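Local coordinates for protein Cg3027-pa (Drosophila melanogaster, PDB 2VHH) that probably hydrolyses N-carbamoyl-beta-alanine to beta-alanine, ammonia and carbon dioxide, the closing step of pyrimidine degradation, at residues R94-A108 with P147-M161. Residues are numbered along the deposited sequence; the frame is centred on the assembly and turned at random.
Sequences REAIWNKVKTMIKAA and PTTKMLAELAKAYNM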
ATOM      1  N   ARG C  94      52.513  12.491 -15.082  1.00 36.02           N
ATOM      2  CA  ARG C  94      52.126  11.357 -14.261  1.00 35.99           C
ATOM      3  C   ARG C  94      53.331  10.720 -13.586  1.00 36.12           C
ATOM      4  O   ARG C  94      53.287  10.441 -12.394  1.00 36.41           O
ATOM      5  CB  ARG C  94      51.376  10.328 -15.102  1.00 35.80           C
ATOM      6  CG  ARG C  94      51.000   9.059 -14.363  1.00 35.72           C
ATOM      7  CD  ARG C  94      49.923   8.298 -15.103  1.00 36.22           C
ATOM      8  NE  ARG C  94      50.375   7.651 -16.335  1.00 37.26           N
ATOM      9  CZ  ARG C  94      49.634   7.540 -17.438  1.00 38.02           C
ATOM     10  NH1 ARG C  94      48.415   8.063 -17.483  1.00 38.39           N
ATOM     11  NH2 ARG C  94      50.113   6.924 -18.510  1.00 38.55           N
ATOM     12  N   GLU C  95      54.406  10.505 -14.335  1.00 36.15           N
ATOM     13  CA  GLU C  95      55.611   9.898 -13.782  1.00 36.31           C
ATOM     14  C   GLU C  95      56.228  10.691 -12.645  1.00 35.67           C
ATOM     15  O   GLU C  95      56.733  10.107 -11.695  1.00 35.72           O
ATOM     16  CB  GLU C  95      56.664   9.687 -14.860  1.00 36.87           C
ATOM     17  CG  GLU C  95      56.531   8.379 -15.605  1.00 39.51           C
ATOM     18  CD  GLU C  95      57.876   7.708 -15.796  1.00 42.96           C
ATOM     19  OE1 GLU C  95      58.851   8.429 -16.142  1.00 43.65           O
ATOM     20  OE2 GLU C  95      57.952   6.467 -15.583  1.00 44.16           O
ATOM     21  N   ALA C  96      56.201  12.017 -12.757  1.00 34.96           N
ATOM     22  CA  ALA C  96      56.758  12.895 -11.738  1.00 34.33           C
ATOM     23  C   ALA C  96      55.984  12.754 -10.430  1.00 34.06           C
ATOM     24  O   ALA C  96      56.573  12.745  -9.337  1.00 34.14           O
ATOM     25  CB  ALA C  96      56.740  14.336 -12.221  1.00 33.80           C
ATOM     26  N   ILE C  97      54.665  12.636 -10.560  1.00 33.62           N
ATOM     27  CA  ILE C  97      53.767  12.443  -9.428  1.00 33.20           C
ATOM     28  C   ILE C  97      53.929  11.031  -8.858  1.00 33.25           C
ATOM     29  O   ILE C  97      53.947  10.849  -7.642  1.00 33.21           O
ATOM     30  CB  ILE C  97      52.291  12.720  -9.822  1.00 33.12           C
ATOM     31  CG1 ILE C  97      52.106  14.206 -10.164  1.00 33.06           C
ATOM     32  CG2 ILE C  97      51.337  12.290  -8.716  1.00 32.59           C
ATOM     33  CD1 ILE C  97      50.704  14.593 -10.645  1.00 32.93           C
ATOM     34  N   TRP C  98      54.061  10.043  -9.743  1.00 33.20           N
ATOM     35  CA  TRP C  98      54.338   8.667  -9.339  1.00 33.30           C
ATOM     36  C   TRP C  98      55.533   8.599  -8.412  1.00 33.29           C
ATOM     37  O   TRP C  98      55.430   8.064  -7.318  1.00 33.40           O
ATOM     38  CB  TRP C  98      54.637   7.788 -10.556  1.00 33.62           C
ATOM     39  CG  TRP C  98      53.453   7.192 -11.263  1.00 33.83           C
ATOM     40  CD1 TRP C  98      52.137   7.519 -11.103  1.00 33.70           C
ATOM     41  CD2 TRP C  98      53.495   6.189 -12.280  1.00 33.95           C
ATOM     42  NE1 TRP C  98      51.354   6.765 -11.944  1.00 33.54           N
ATOM     43  CE2 TRP C  98      52.161   5.941 -12.681  1.00 33.77           C
ATOM     44  CE3 TRP C  98      54.531   5.463 -12.883  1.00 33.94           C
ATOM     45  CZ2 TRP C  98      51.832   5.002 -13.666  1.00 34.04           C
ATOM     46  CZ3 TRP C  98      54.206   4.523 -13.858  1.00 33.94           C
ATOM     47  CH2 TRP C  98      52.862   4.302 -14.241  1.00 34.12           C
ATOM     48  N   ASN C  99      56.664   9.143  -8.860  1.00 33.24           N
ATOM     49  CA  ASN C  99      57.921   9.032  -8.138  1.00 33.22           C
ATOM     50  C   ASN C  99      57.886   9.709  -6.776  1.00 33.38           C
ATOM     51  O   ASN C  99      58.485   9.209  -5.827  1.00 33.75           O
ATOM     52  CB  ASN C  99      59.081   9.533  -8.994  1.00 33.03           C
ATOM     53  CG  ASN C  99      59.254   8.722 -10.260  1.00 32.77           C
ATOM     54  OD1 ASN C  99      59.075   7.503 -10.259  1.00 32.59           O
ATOM     55  ND2 ASN C  99      59.590   9.393 -11.352  1.00 32.41           N
ATOM     56  N   LYS C 100      57.174  10.828  -6.676  1.00 33.16           N
ATOM     57  CA  LYS C 100      57.031  11.519  -5.403  1.00 33.04           C
ATOM     58  C   LYS C 100      56.144  10.723  -4.435  1.00 33.11           C
ATOM     59  O   LYS C 100      56.501  10.534  -3.267  1.00 33.27           O
ATOM     60  CB  LYS C 100      56.474  12.917  -5.616  1.00 33.02           C
ATOM     61  CG  LYS C 100      56.549  13.795  -4.389  1.00 32.86           C
ATOM     62  CD  LYS C 100      56.074  15.198  -4.690  1.00 32.82           C
ATOM     63  CE  LYS C 100      54.610  15.227  -5.065  1.00 32.18           C
ATOM     64  NZ  LYS C 100      54.131  16.624  -5.050  1.00 32.88           N
ATOM     65  N   VAL C 101      55.000  10.249  -4.927  1.00 32.78           N
ATOM     66  CA  VAL C 101      54.094   9.452  -4.112  1.00 32.53           C
ATOM     67  C   VAL C 101      54.737   8.115  -3.735  1.00 32.58           C
ATOM     68  O   VAL C 101      54.485   7.601  -2.649  1.00 32.62           O
ATOM     69  CB  VAL C 101      52.698   9.280  -4.783  1.00 32.45           C
ATOM     70  CG1 VAL C 101      51.800   8.343  -3.991  1.00 31.92           C
ATOM     71  CG2 VAL C 101      52.010  10.631  -4.906  1.00 32.60           C
ATOM     72  N   LYS C 102      55.575   7.573  -4.622  1.00 32.59           N
ATOM     73  CA  LYS C 102      56.340   6.351  -4.344  1.00 32.75           C
ATOM     74  C   LYS C 102      57.111   6.443  -3.024  1.00 32.65           C
ATOM     75  O   LYS C 102      57.060   5.518  -2.201  1.00 32.59           O
ATOM     76  CB  LYS C 102      57.329   6.063  -5.475  1.00 32.60           C
ATOM     77  CG  LYS C 102      56.943   4.947  -6.432  1.00 33.06           C
ATOM     78  CD  LYS C 102      58.026   4.806  -7.508  1.00 33.70           C
ATOM     79  CE  LYS C 102      57.631   3.877  -8.655  1.00 35.09           C
ATOM     80  NZ  LYS C 102      57.997   2.451  -8.381  1.00 36.61           N
ATOM     81  N   THR C 103      57.824   7.555  -2.833  1.00 32.47           N
ATOM     82  CA  THR C 103      58.615   7.765  -1.616  1.00 32.36           C
ATOM     83  C   THR C 103      57.729   8.072  -0.407  1.00 32.26           C
ATOM     84  O   THR C 103      58.108   7.786   0.726  1.00 32.24           O
ATOM     85  CB  THR C 103      59.788   8.824  -1.758  1.00 32.46           C
ATOM     86  OG1 THR C 103      59.776   9.722  -0.641  1.00 32.38           O
ATOM     87  CG2 THR C 103      59.709   9.642  -3.036  1.00 31.83           C
ATOM     88  N   MET C 104      56.558   8.652  -0.653  1.00 32.11           N
ATOM     89  CA  MET C 104      55.596   8.892   0.420  1.00 31.96           C
ATOM     90  C   MET C 104      54.970   7.584   0.894  1.00 31.90           C
ATOM     91  O   MET C 104      54.759   7.396   2.085  1.00 32.06           O
ATOM     92  CB  MET C 104      54.519   9.882  -0.012  1.00 31.95           C
ATOM     93  CG  MET C 104      55.034  11.277  -0.290  1.00 31.84           C
ATOM     94  SD  MET C 104      53.671  12.424  -0.508  1.00 31.83           S
ATOM     95  CE  MET C 104      54.525  13.874  -1.142  1.00 32.57           C
ATOM     96  N   ILE C 105      54.683   6.688  -0.043  1.00 31.85           N
ATOM     97  CA  ILE C 105      54.184   5.356   0.267  1.00 31.90           C
ATOM     98  C   ILE C 105      55.261   4.575   1.013  1.00 32.24           C
ATOM     99  O   ILE C 105      54.962   3.826   1.942  1.00 32.44           O
ATOM    100  CB  ILE C 105      53.763   4.617  -1.025  1.00 31.95           C
ATOM    101  CG1 ILE C 105      52.500   5.249  -1.611  1.00 31.47           C
ATOM    102  CG2 ILE C 105      53.546   3.134  -0.774  1.00 31.49           C
ATOM    103  CD1 ILE C 105      52.303   4.930  -3.056  1.00 31.67           C
ATOM    104  N   LYS C 106      56.515   4.766   0.615  1.00 32.53           N
ATOM    105  CA  LYS C 106      57.648   4.126   1.279  1.00 32.89           C
ATOM    106  C   LYS C 106      57.707   4.552   2.745  1.00 32.79           C
ATOM    107  O   LYS C 106      57.896   3.716   3.635  1.00 32.81           O
ATOM    108  CB  LYS C 106      58.952   4.488   0.563  1.00 33.00           C
ATOM    109  CG  LYS C 106      60.206   3.778   1.071  1.00 33.72           C
ATOM    110  CD  LYS C 106      61.462   4.270   0.338  1.00 33.94           C
ATOM    111  CE  LYS C 106      62.717   3.583   0.882  1.00 36.12           C
ATOM    112  NZ  LYS C 106      63.961   4.427   0.797  1.00 36.65           N
ATOM    113  N   ALA C 107      57.522   5.848   2.987  1.00 32.78           N
ATOM    114  CA  ALA C 107      57.515   6.397   4.340  1.00 32.85           C
ATOM    115  C   ALA C 107      56.356   5.838   5.158  1.00 33.12           C
ATOM    116  O   ALA C 107      56.521   5.504   6.327  1.00 33.26           O
ATOM    117  CB  ALA C 107      57.475   7.909   4.304  1.00 32.54           C
ATOM    118  N   ALA C 108      55.191   5.719   4.527  1.00 33.53           N
ATOM    119  CA  ALA C 108      53.999   5.157   5.160  1.00 33.83           C
ATOM    120  C   ALA C 108      54.240   3.715   5.600  1.00 34.09           C
ATOM    121  O   ALA C 108      53.848   3.325   6.700  1.00 34.20           O
ATOM    122  CB  ALA C 108      52.821   5.242   4.204  1.00 33.67           C
ATOM    123  N   PRO C 147      48.461   1.474 -16.130  1.00 34.84           N
ATOM    124  CA  PRO C 147      49.843   1.527 -15.654  1.00 34.48           C
ATOM    125  C   PRO C 147      49.960   1.848 -14.161  1.00 34.09           C
ATOM    126  O   PRO C 147      50.861   1.337 -13.491  1.00 34.16           O
ATOM    127  CB  PRO C 147      50.445   2.666 -16.485  1.00 34.56           C
ATOM    128  CG  PRO C 147      49.258   3.433 -17.018  1.00 34.49           C
ATOM    129  CD  PRO C 147      48.246   2.391 -17.262  1.00 34.44           C
ATOM    130  N   THR C 148      49.051   2.683 -13.662  1.00 33.53           N
ATOM    131  CA  THR C 148      49.081   3.150 -12.279  1.00 33.10           C
ATOM    132  C   THR C 148      48.751   2.050 -11.279  1.00 32.90           C
ATOM    133  O   THR C 148      49.459   1.878 -10.290  1.00 32.87           O
ATOM    134  CB  THR C 148      48.153   4.360 -12.073  1.00 32.99           C
ATOM    135  OG1 THR C 148      48.526   5.392 -12.988  1.00 33.15           O
ATOM    136  CG2 THR C 148      48.274   4.906 -10.673  1.00 32.79           C
ATOM    137  N   THR C 149      47.688   1.301 -11.541  1.00 32.67           N
ATOM    138  CA  THR C 149      47.334   0.178 -10.687  1.00 32.63           C
ATOM    139  C   THR C 149      48.424  -0.901 -10.694  1.00 32.77           C
ATOM    140  O   THR C 149      48.736  -1.449  -9.646  1.00 32.82           O
ATOM    141  CB  THR C 149      45.931  -0.404 -11.037  1.00 32.73           C
ATOM    142  OG1 THR C 149      44.923   0.580 -10.768  1.00 32.43           O
ATOM    143  CG2 THR C 149      45.615  -1.651 -10.209  1.00 32.46           C
ATOM    144  N   LYS C 150      49.007  -1.183 -11.859  1.00 33.10           N
ATOM    145  CA  LYS C 150      50.063  -2.192 -11.992  1.00 33.49           C
ATOM    146  C   LYS C 150      51.282  -1.842 -11.147  1.00 33.53           C
ATOM    147  O   LYS C 150      51.857  -2.700 -10.473  1.00 33.54           O
ATOM    148  CB  LYS C 150      50.510  -2.332 -13.452  1.00 33.80           C
ATOM    149  CG  LYS C 150      49.462  -2.844 -14.447  1.00 34.99           C
ATOM    150  CD  LYS C 150      49.396  -4.370 -14.519  1.00 37.38           C
ATOM    151  CE  LYS C 150      48.338  -4.943 -13.571  1.00 38.48           C
ATOM    152  NZ  LYS C 150      48.178  -6.406 -13.805  1.00 39.36           N
ATOM    153  N   MET C 151      51.671  -0.573 -11.195  1.00 33.49           N
ATOM    154  CA  MET C 151      52.816  -0.064 -10.454  1.00 33.61           C
ATOM    155  C   MET C 151      52.528  -0.047  -8.970  1.00 33.42           C
ATOM    156  O   MET C 151      53.399  -0.296  -8.151  1.00 33.71           O
ATOM    157  CB  MET C 151      53.134   1.351 -10.953  1.00 33.91           C
ATOM    158  CG  MET C 151      54.018   2.227 -10.054  1.00 34.48           C
ATOM    159  SD  MET C 151      53.086   2.994  -8.716  1.00 35.84           S
ATOM    160  CE  MET C 151      53.825   4.615  -8.640  1.00 35.22           C
ATOM    161  N   LEU C 152      51.286   0.271  -8.638  1.00 33.28           N
ATOM    162  CA  LEU C 152      50.856   0.429  -7.259  1.00 32.83           C
ATOM    163  C   LEU C 152      50.644  -0.919  -6.594  1.00 32.82           C
ATOM    164  O   LEU C 152      50.767  -1.036  -5.383  1.00 32.81           O
ATOM    165  CB  LEU C 152      49.576   1.245  -7.231  1.00 32.51           C
ATOM    166  CG  LEU C 152      49.401   2.376  -6.236  1.00 31.64           C
ATOM    167  CD1 LEU C 152      50.604   3.284  -6.135  1.00 31.04           C
ATOM    168  CD2 LEU C 152      48.212   3.147  -6.700  1.00 31.35           C
ATOM    169  N   ALA C 153      50.341  -1.935  -7.399  1.00 32.98           N
ATOM    170  CA  ALA C 153      50.127  -3.289  -6.895  1.00 33.26           C
ATOM    171  C   ALA C 153      51.440  -3.952  -6.465  1.00 33.52           C
ATOM    172  O   ALA C 153      51.463  -4.731  -5.519  1.00 33.62           O
ATOM    173  CB  ALA C 153      49.395  -4.135  -7.921  1.00 33.08           C
ATOM    174  N   GLU C 154      52.530  -3.631  -7.154  1.00 33.96           N
ATOM    175  CA  GLU C 154      53.852  -4.095  -6.763  1.00 34.46           C
ATOM    176  C   GLU C 154      54.223  -3.552  -5.399  1.00 34.20           C
ATOM    177  O   GLU C 154      54.865  -4.244  -4.603  1.00 34.38           O
ATOM    178  CB  GLU C 154      54.897  -3.638  -7.764  1.00 34.65           C
ATOM    179  CG  GLU C 154      54.929  -4.438  -9.037  1.00 36.97           C
ATOM    180  CD  GLU C 154      56.019  -3.946  -9.964  1.00 40.13           C
ATOM    181  OE1 GLU C 154      57.169  -4.423  -9.840  1.00 41.86           O
ATOM    182  OE2 GLU C 154      55.726  -3.073 -10.809  1.00 41.68           O
ATOM    183  N   LEU C 155      53.826  -2.306  -5.143  1.00 33.84           N
ATOM    184  CA  LEU C 155      54.048  -1.662  -3.844  1.00 33.30           C
ATOM    185  C   LEU C 155      53.197  -2.287  -2.755  1.00 32.98           C
ATOM    186  O   LEU C 155      53.663  -2.487  -1.640  1.00 33.19           O
ATOM    187  CB  LEU C 155      53.777  -0.156  -3.919  1.00 32.95           C
ATOM    188  CG  LEU C 155      54.673   0.676  -4.832  1.00 32.28           C
ATOM    189  CD1 LEU C 155      54.435   2.146  -4.560  1.00 31.24           C
ATOM    190  CD2 LEU C 155      56.149   0.320  -4.667  1.00 31.58           C
ATOM    191  N   ALA C 156      51.951  -2.593  -3.094  1.00 32.61           N
ATOM    192  CA  ALA C 156      51.024  -3.213  -2.163  1.00 32.39           C
ATOM    193  C   ALA C 156      51.536  -4.580  -1.722  1.00 32.29           C
ATOM    194  O   ALA C 156      51.456  -4.916  -0.544  1.00 32.21           O
ATOM    195  CB  ALA C 156      49.635  -3.324  -2.793  1.00 32.18           C
ATOM    196  N   LYS C 157      52.073  -5.347  -2.672  1.00 32.25           N
ATOM    197  CA  LYS C 157      52.595  -6.693  -2.418  1.00 32.27           C
ATOM    198  C   LYS C 157      53.838  -6.615  -1.559  1.00 32.03           C
ATOM    199  O   LYS C 157      53.940  -7.306  -0.555  1.00 32.13           O
ATOM    200  CB  LYS C 157      52.930  -7.405  -3.735  1.00 32.31           C
ATOM    201  CG  LYS C 157      52.803  -8.934  -3.711  1.00 32.71           C
ATOM    202  CD  LYS C 157      53.651  -9.567  -4.822  1.00 34.53           C
ATOM    203  CE  LYS C 157      52.930 -10.696  -5.576  1.00 35.58           C
ATOM    204  NZ  LYS C 157      52.092 -10.187  -6.720  1.00 36.17           N
ATOM    205  N   ALA C 158      54.766  -5.750  -1.958  1.00 31.86           N
ATOM    206  CA  ALA C 158      56.066  -5.628  -1.305  1.00 31.57           C
ATOM    207  C   ALA C 158      55.974  -5.072   0.112  1.00 31.29           C
ATOM    208  O   ALA C 158      56.729  -5.488   0.976  1.00 31.37           O
ATOM    209  CB  ALA C 158      57.009  -4.785  -2.147  1.00 31.60           C
ATOM    210  N   TYR C 159      55.058  -4.137   0.343  1.00 30.74           N
ATOM    211  CA  TYR C 159      54.914  -3.519   1.655  1.00 30.24           C
ATOM    212  C   TYR C 159      53.798  -4.134   2.485  1.00 29.93           C
ATOM    213  O   TYR C 159      53.467  -3.616   3.538  1.00 30.06           O
ATOM    214  CB  TYR C 159      54.640  -2.026   1.523  1.00 30.19           C
ATOM    215  CG  TYR C 159      55.755  -1.186   0.935  1.00 30.32           C
ATOM    216  CD1 TYR C 159      55.458  -0.127   0.087  1.00 30.20           C
ATOM    217  CD2 TYR C 159      57.095  -1.432   1.234  1.00 30.11           C
ATOM    218  CE1 TYR C 159      56.450   0.667  -0.450  1.00 29.97           C
ATOM    219  CE2 TYR C 159      58.101  -0.645   0.694  1.00 30.10           C
ATOM    220  CZ  TYR C 159      57.760   0.408  -0.149  1.00 30.29           C
ATOM    221  OH  TYR C 159      58.719   1.213  -0.698  1.00 30.47           O
ATOM    222  N   ASN C 160      53.218  -5.232   2.016  1.00 29.52           N
ATOM    223  CA  ASN C 160      52.051  -5.837   2.663  1.00 29.21           C
ATOM    224  C   ASN C 160      51.012  -4.816   3.148  1.00 29.27           C
ATOM    225  O   ASN C 160      50.647  -4.804   4.326  1.00 29.33           O
ATOM    226  CB  ASN C 160      52.473  -6.772   3.807  1.00 28.80           C
ATOM    227  CG  ASN C 160      51.295  -7.518   4.415  1.00 28.09           C
ATOM    228  OD1 ASN C 160      50.433  -8.035   3.706  1.00 27.62           O
ATOM    229  ND2 ASN C 160      51.244  -7.557   5.734  1.00 27.60           N
ATOM    230  N   MET C 161      50.544  -3.958   2.244  1.00 29.20           N
ATOM    231  CA  MET C 161      49.522  -2.965   2.600  1.00 29.42           C
ATOM    232  C   MET C 161      48.439  -2.776   1.533  1.00 28.63           C
ATOM    233  O   MET C 161      48.715  -2.860   0.337  1.00 28.78           O
ATOM    234  CB  MET C 161      50.154  -1.619   3.019  1.00 29.25           C
ATOM    235  CG  MET C 161      50.941  -0.850   1.938  1.00 30.69           C
ATOM    236  SD  MET C 161      51.692   0.755   2.438  1.00 31.04           S
ATOM    237  CE  MET C 161      52.165   0.420   4.130  1.00 30.85           C
TER
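Two nearly parallel helices, 90-110 and 147-158, share an outer helical layer of the alpha-beta-beta-alpha sandwich of the carbon-nitrogen hydrolase fold; the axes of 94-108 and 147-158 are inclined by 16° and approach to 11.3 Å. At the N-terminal end of the seam, W98 reaches across to P147, T148 and M151. Its indole has the methyl of M151 over one face, CE 4.1 Å from the centroid of the five-membered ring, a CH-pi contact. The sulfur SD stands farther off above the same ring, a Met-aromatic arrangement. M151 gets there with CG anti to its backbone N (chi1 163°), and bends at the next two torsions bring the methyl onto the ring near W98 CG and CB. CG of R94 lies over the opposite face, towards its rim, while P147 CB meets the ring edge in plane, 3.7 Å from W98 CH2. The indole N-H makes a weak, bent hydrogen bond to T148, NE1 to OG1 3.3 Å at 136°; that hydroxyl has a stronger partner in E141. P147 CG sits over one face of the R94 guanidinium, towards its rim. Farther along, the contact becomes aliphatic: I105 CD1 lies 3.8 Å from L155 CD1 and packs on L152 CD1, and the K102 chain passes across the M151 methyl. Past helix 147-158, which closes in a Schellman motif with N160 at positive phi, the Y159 ring leans on I105, CE1 to CG2 3.8 Å, and its OH rests against CB and CG of K106. M161 lies beyond, SD facing I105 CG2 and CE at the A108 backbone. Beneath the pair runs the sheet: I105 and M104 rest on I78 of strand 72-79, while L152 and A156 pack on I163 of strand 162-171 and I185 of strand 177-185.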